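Transcriptional regulator, LRP/AsnC family (Neisseria meningitidis, PDB 2P5V) probably binds specific DNA sequences through a winged helix-turn-helix domain to regulate transcription, its second domain being of the Lrp/AsnC ligand-binding type. Local coordinates at residues L70-R75 and S141-K146; I74-R79 and Y110-F115. All coordinates share one frame; numbering follows the deposited sequence.

Interaction 1 (L70-R75 and S141-K146); sequences LQAFIR and SSFVLK
F73 and S142 face each other as an antiparallel hydrogen-bonded pair, and both backbone groups of each are used. F73 N gives its hydrogen to S142 O at 2.8 Å, and S142 N returns one to F73 O at 3.0 Å with an N-H...O angle of 172°. Further along, V144 N reaches Q71 O at 3.0 Å; the same carbonyl also takes a CA-H...O contact from F143 CA at 3.3 Å, so two donors from one strand converge on it. Where the strands begin to part, a water bridges them, accepting from Q71 N and donating to V144 O, 2.7 Å away. A second water joins S142 OG to R75 NH2. The F143 ring has CG anti to the carbonyl carbon (chi1 -54°), which lays it beside L70 and A72, its CD1 3.3 Å from L70 CD2. From the other face of the sheet, V144 CG2 meets the edge of the F73 ring in its plane, 3.8 Å from CE2. F122 of helix 119-130 meets F143 edge-to-face. The pairing joins the first and last strands of the antiparallel alpha/beta sandwich characteristic of Lrp/AsnC ligand-binding domains, and V144 carries the sheet into a second subunit.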
loop_
_atom_site.group_PDB
_atom_site.type_symbol
_atom_site.label_atom_id
_atom_site.label_comp_id
_atom_site.label_asym_id
_atom_site.label_seq_id
_atom_site.Cartn_x
_atom_site.Cartn_y
_atom_site.Cartn_z
ATOM N N LEU G 70 -10.763 -20.646 -14.668
ATOM C CA LEU G 70 -10.110 -19.450 -14.119
ATOM C C LEU G 70 -11.092 -18.277 -14.066
ATOM O O LEU G 70 -11.509 -17.771 -15.101
ATOM C CB LEU G 70 -8.898 -19.059 -14.986
ATOM C CG LEU G 70 -7.534 -18.717 -14.365
ATOM C CD1 LEU G 70 -6.799 -17.638 -15.198
ATOM C CD2 LEU G 70 -7.651 -18.294 -12.914
ATOM N N GLN G 71 -11.461 -17.863 -12.857
ATOM C CA GLN G 71 -12.277 -16.673 -12.647
ATOM C C GLN G 71 -11.410 -15.582 -12.037
ATOM O O GLN G 71 -10.873 -15.750 -10.942
ATOM C CB GLN G 71 -13.454 -16.971 -11.729
ATOM C CG GLN G 71 -14.331 -15.739 -11.473
ATOM C CD GLN G 71 -15.633 -16.072 -10.790
ATOM O OE1 GLN G 71 -15.800 -17.152 -10.211
ATOM N NE2 GLN G 71 -16.564 -15.141 -10.845
ATOM N N ALA G 72 -11.290 -14.468 -12.753
ATOM C CA ALA G 72 -10.411 -13.363 -12.367
ATOM C C ALA G 72 -11.195 -12.124 -11.956
ATOM O O ALA G 72 -12.208 -11.780 -12.575
ATOM C CB ALA G 72 -9.469 -13.021 -13.521
ATOM N N PHE G 73 -10.727 -11.473 -10.892
ATOM C CA PHE G 73 -11.127 -10.110 -10.573
ATOM C C PHE G 73 -9.964 -9.197 -10.942
ATOM O O PHE G 73 -8.890 -9.290 -10.352
ATOM C CB PHE G 73 -11.461 -9.995 -9.097
ATOM C CG PHE G 73 -12.768 -10.624 -8.739
ATOM C CD1 PHE G 73 -13.929 -9.871 -8.737
ATOM C CD2 PHE G 73 -12.848 -11.975 -8.448
ATOM C CE1 PHE G 73 -15.148 -10.450 -8.418
ATOM C CE2 PHE G 73 -14.063 -12.559 -8.127
ATOM C CZ PHE G 73 -15.209 -11.797 -8.108
ATOM N N ILE G 74 -10.159 -8.349 -11.946
ATOM C CA ILE G 74 -9.075 -7.507 -12.463
ATOM C C ILE G 74 -9.291 -6.059 -12.043
ATOM O O ILE G 74 -10.358 -5.486 -12.266
ATOM C CB ILE G 74 -8.957 -7.583 -13.996
ATOM C CG1 ILE G 74 -8.911 -9.047 -14.456
ATOM C CG2 ILE G 74 -7.720 -6.826 -14.477
ATOM C CD1 ILE G 74 -9.095 -9.244 -15.954
ATOM N N ARG G 75 -8.272 -5.495 -11.397
ATOM C CA ARG G 75 -8.278 -4.111 -10.966
ATOM C C ARG G 75 -7.506 -3.263 -11.975
ATOM O O ARG G 75 -6.284 -3.404 -12.118
ATOM C CB ARG G 75 -7.625 -3.990 -9.598
ATOM C CG ARG G 75 -8.285 -4.774 -8.469
ATOM C CD ARG G 75 -7.569 -4.427 -7.169
ATOM N NE ARG G 75 -7.927 -5.237 -6.008
ATOM C CZ ARG G 75 -7.409 -5.063 -4.781
ATOM N NH1 ARG G 75 -6.528 -4.090 -4.540
ATOM N NH2 ARG G 75 -7.770 -5.859 -3.773
ATOM N N SER G 141 -4.461 -8.397 -10.803
ATOM C CA SER G 141 -5.530 -9.363 -10.787
ATOM C C SER G 141 -5.418 -10.352 -9.647
ATOM O O SER G 141 -4.311 -10.719 -9.220
ATOM C CB SER G 141 -5.548 -10.135 -12.102
ATOM O OG SER G 141 -5.719 -9.248 -13.189
ATOM N N SER G 142 -6.590 -10.762 -9.172
ATOM C CA SER G 142 -6.740 -11.844 -8.209
ATOM C C SER G 142 -7.669 -12.873 -8.814
ATOM O O SER G 142 -8.408 -12.584 -9.757
ATOM C CB SER G 142 -7.332 -11.328 -6.915
ATOM O OG SER G 142 -6.480 -10.366 -6.322
ATOM N N PHE G 143 -7.636 -14.076 -8.256
ATOM C CA PHE G 143 -8.352 -15.187 -8.830
ATOM C C PHE G 143 -9.088 -15.947 -7.744
ATOM O O PHE G 143 -8.647 -16.008 -6.599
ATOM C CB PHE G 143 -7.377 -16.116 -9.572
ATOM C CG PHE G 143 -6.528 -15.409 -10.595
ATOM C CD1 PHE G 143 -6.974 -15.242 -11.905
ATOM C CD2 PHE G 143 -5.288 -14.895 -10.244
ATOM C CE1 PHE G 143 -6.198 -14.572 -12.846
ATOM C CE2 PHE G 143 -4.512 -14.210 -11.168
ATOM C CZ PHE G 143 -4.963 -14.060 -12.481
ATOM N N VAL G 144 -10.203 -16.548 -8.120
ATOM C CA VAL G 144 -11.037 -17.246 -7.160
ATOM C C VAL G 144 -10.406 -18.574 -6.752
ATOM O O VAL G 144 -10.147 -19.441 -7.598
ATOM C CB VAL G 144 -12.432 -17.501 -7.714
ATOM C CG1 VAL G 144 -13.311 -18.202 -6.638
ATOM C CG2 VAL G 144 -13.032 -16.195 -8.173
ATOM N N LEU G 145 -10.139 -18.705 -5.453
ATOM C CA LEU G 145 -9.750 -19.975 -4.855
ATOM C C LEU G 145 -10.988 -20.805 -4.552
ATOM O O LEU G 145 -10.954 -22.031 -4.588
ATOM C CB LEU G 145 -8.989 -19.757 -3.547
ATOM C CG LEU G 145 -7.656 -19.014 -3.632
ATOM C CD1 LEU G 145 -7.172 -18.682 -2.241
ATOM C CD2 LEU G 145 -6.624 -19.843 -4.381
ATOM N N LYS G 146 -12.078 -20.139 -4.205
ATOM C CA LYS G 146 -13.266 -20.851 -3.788
ATOM C C LYS G 146 -14.450 -19.917 -3.812
ATOM O O LYS G 146 -14.352 -18.784 -3.348
ATOM C CB LYS G 146 -13.061 -21.439 -2.386
ATOM C CG LYS G 146 -14.209 -22.302 -1.913
ATOM C CD LYS G 146 -13.862 -23.040 -0.625
ATOM C CE LYS G 146 -15.053 -23.864 -0.131
ATOM N NZ LYS G 146 -14.672 -24.804 0.964
HETATM O O HOH W 1 -10.567 -19.447 -10.257
HETATM O O HOH W 2 -8.330 -8.997 -4.592
#

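Interaction 2 (I74-R79 and Y110-F115); sequences IRVSIR and YLLQAF
I74 opens the pairing opposite L112, and the two residues exchange backbone hydrogen bonds: I74 N to L112 O at 2.7 Å, and L112 N to I74 O at 2.8 Å. Their side chains meet at the bases, CB to CB at 4.1 Å. R75 follows in a non-hydrogen-bonded pair with L111, on the reverse face of the sheet; its CG touches L111 CD1, and that methyl also sits near I74 O. At V76 the hydrogen-bonded pattern returns. V76 N donates to Y110 O at 2.9 Å, while Y110 N closes the pair on V76 O at 3.1 Å. The V76 branch beside the backbone N, CG2, packs 3.8 Å from L112 CD1, a diagonal contact between neighbouring pairs. I78 ends the contact: with CG1 anti to N (chi1 -150°), its CD1 comes within 3.6 Å of Y110 CE2, while its CB lies at the ring's edge. F88 of helix 84-94 packs against V76, I78 and the Y110 ring, so the face bearing these residues is helix-covered. This regular antiparallel pairing of the two central strands under helices is typical of the ferredoxin-like alpha/beta sandwich of Lrp/AsnC proteins.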
loop_
_atom_site.group_PDB
_atom_site.type_symbol
_atom_site.label_atom_id
_atom_site.label_comp_id
_atom_site.label_asym_id
_atom_site.label_seq_id
_atom_site.Cartn_x
_atom_site.Cartn_y
_atom_site.Cartn_z
ATOM N N ILE G 74 -10.159 -8.349 -11.946
ATOM C CA ILE G 74 -9.075 -7.507 -12.463
ATOM C C ILE G 74 -9.291 -6.059 -12.043
ATOM O O ILE G 74 -10.358 -5.486 -12.266
ATOM C CB ILE G 74 -8.957 -7.583 -13.996
ATOM C CG1 ILE G 74 -8.911 -9.047 -14.456
ATOM C CG2 ILE G 74 -7.720 -6.826 -14.477
ATOM C CD1 ILE G 74 -9.095 -9.244 -15.954
ATOM N N ARG G 75 -8.272 -5.495 -11.397
ATOM C CA ARG G 75 -8.278 -4.111 -10.966
ATOM C C ARG G 75 -7.506 -3.263 -11.975
ATOM O O ARG G 75 -6.284 -3.404 -12.118
ATOM C CB ARG G 75 -7.625 -3.990 -9.598
ATOM C CG ARG G 75 -8.285 -4.774 -8.469
ATOM C CD ARG G 75 -7.569 -4.427 -7.169
ATOM N NE ARG G 75 -7.927 -5.237 -6.008
ATOM C CZ ARG G 75 -7.409 -5.063 -4.781
ATOM N NH1 ARG G 75 -6.528 -4.090 -4.540
ATOM N NH2 ARG G 75 -7.770 -5.859 -3.773
ATOM N N VAL G 76 -8.230 -2.376 -12.658
ATOM C CA VAL G 76 -7.672 -1.556 -13.733
ATOM C C VAL G 76 -7.566 -0.087 -13.330
ATOM O O VAL G 76 -8.504 0.497 -12.761
ATOM C CB VAL G 76 -8.512 -1.683 -15.046
ATOM C CG1 VAL G 76 -7.888 -0.856 -16.184
ATOM C CG2 VAL G 76 -8.623 -3.148 -15.455
ATOM N N SER G 77 -6.403 0.484 -13.626
ATOM C CA SER G 77 -6.135 1.887 -13.438
ATOM C C SER G 77 -6.209 2.497 -14.805
ATOM O O SER G 77 -5.522 2.069 -15.741
ATOM C CB SER G 77 -4.738 2.137 -12.844
ATOM O OG SER G 77 -4.573 1.423 -11.637
ATOM N N ILE G 78 -7.050 3.505 -14.903
ATOM C CA ILE G 78 -7.286 4.189 -16.136
ATOM C C ILE G 78 -6.186 5.235 -16.314
ATOM O O ILE G 78 -5.621 5.738 -15.337
ATOM C CB ILE G 78 -8.712 4.816 -16.116
ATOM C CG1 ILE G 78 -9.298 4.889 -17.528
ATOM C CG2 ILE G 78 -8.720 6.175 -15.391
ATOM C CD1 ILE G 78 -9.550 3.531 -18.133
ATOM N N ARG G 79 -5.856 5.536 -17.561
ATOM C CA ARG G 79 -4.940 6.631 -17.844
ATOM C C ARG G 79 -5.704 7.943 -17.824
ATOM O O ARG G 79 -6.839 8.012 -18.290
ATOM C CB ARG G 79 -4.262 6.426 -19.192
ATOM C CG ARG G 79 -3.806 7.699 -19.900
ATOM C CD ARG G 79 -3.251 7.407 -21.289
ATOM N NE ARG G 79 -1.883 6.907 -21.209
ATOM C CZ ARG G 79 -1.538 5.642 -20.987
ATOM N NH1 ARG G 79 -2.451 4.686 -20.824
ATOM N NH2 ARG G 79 -0.254 5.329 -20.926
ATOM N N TYR G 110 -11.464 0.838 -12.025
ATOM C CA TYR G 110 -12.424 -0.116 -12.562
ATOM C C TYR G 110 -12.157 -1.516 -12.022
ATOM O O TYR G 110 -11.004 -1.970 -11.997
ATOM C CB TYR G 110 -12.359 -0.142 -14.081
ATOM C CG TYR G 110 -12.776 1.149 -14.729
ATOM C CD1 TYR G 110 -14.113 1.408 -14.998
ATOM C CD2 TYR G 110 -11.836 2.108 -15.081
ATOM C CE1 TYR G 110 -14.508 2.585 -15.589
ATOM C CE2 TYR G 110 -12.217 3.283 -15.676
ATOM C CZ TYR G 110 -13.557 3.521 -15.931
ATOM O OH TYR G 110 -13.935 4.694 -16.536
ATOM N N LEU G 111 -13.214 -2.188 -11.577
ATOM C CA LEU G 111 -13.121 -3.604 -11.217
ATOM C C LEU G 111 -13.833 -4.467 -12.246
ATOM O O LEU G 111 -15.019 -4.286 -12.494
ATOM C CB LEU G 111 -13.713 -3.868 -9.854
ATOM C CG LEU G 111 -13.507 -5.324 -9.402
ATOM C CD1 LEU G 111 -11.988 -5.689 -9.209
ATOM C CD2 LEU G 111 -14.313 -5.578 -8.140
ATOM N N LEU G 112 -13.093 -5.416 -12.818
ATOM C CA LEU G 112 -13.581 -6.301 -13.856
ATOM C C LEU G 112 -13.661 -7.730 -13.326
ATOM O O LEU G 112 -12.824 -8.157 -12.536
ATOM C CB LEU G 112 -12.658 -6.257 -15.069
ATOM C CG LEU G 112 -12.690 -5.002 -15.952
ATOM C CD1 LEU G 112 -12.341 -3.749 -15.173
ATOM C CD2 LEU G 112 -11.733 -5.179 -17.118
ATOM N N GLN G 113 -14.676 -8.463 -13.762
ATOM C CA GLN G 113 -14.824 -9.870 -13.396
ATOM C C GLN G 113 -14.854 -10.643 -14.717
ATOM O O GLN G 113 -15.647 -10.329 -15.606
ATOM C CB GLN G 113 -16.096 -10.071 -12.557
ATOM C CG GLN G 113 -16.159 -11.402 -11.784
ATOM C CD GLN G 113 -17.375 -11.529 -10.849
ATOM O OE1 GLN G 113 -17.956 -10.534 -10.395
ATOM N NE2 GLN G 113 -17.754 -12.766 -10.557
ATOM N N ALA G 114 -13.947 -11.611 -14.865
ATOM C CA ALA G 114 -13.719 -12.266 -16.162
ATOM C C ALA G 114 -13.440 -13.755 -16.028
ATOM O O ALA G 114 -12.955 -14.214 -14.999
ATOM C CB ALA G 114 -12.569 -11.597 -16.902
ATOM N N PHE G 115 -13.730 -14.500 -17.092
ATOM C CA PHE G 115 -13.572 -15.946 -17.083
ATOM C C PHE G 115 -12.640 -16.426 -18.176
ATOM O O PHE G 115 -12.691 -15.937 -19.307
ATOM C CB PHE G 115 -14.929 -16.604 -17.257
ATOM C CG PHE G 115 -15.649 -16.845 -15.968
ATOM C CD1 PHE G 115 -15.407 -17.996 -15.231
ATOM C CD2 PHE G 115 -16.575 -15.933 -15.496
ATOM C CE1 PHE G 115 -16.091 -18.237 -14.046
ATOM C CE2 PHE G 115 -17.257 -16.168 -14.305
ATOM C CZ PHE G 115 -17.015 -17.327 -13.588
#

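Interactions 1 and 2 use opposite edges of strand 70-78, which lies between strands 136-150 and 110-116; their centres are 11 Å apart and they share I74 and R75. The overlap is direct: A72 N probably donates a hydrogen bond to A114 O at 2.8 Å, extending the pairing of interaction 2 back alongside interaction 1, and F73 CE1 lies 3.4 Å from Q113 OE1. Both contacts also reach the second subunit. Calcium lies nearer interaction 2: the I78 side chain is about 7 Å from a bound ion, and I78 N is hydrogen-bonded to the calcium ligand D109. In interaction 1 the S141 side chain is about 10 Å from a calcium ion.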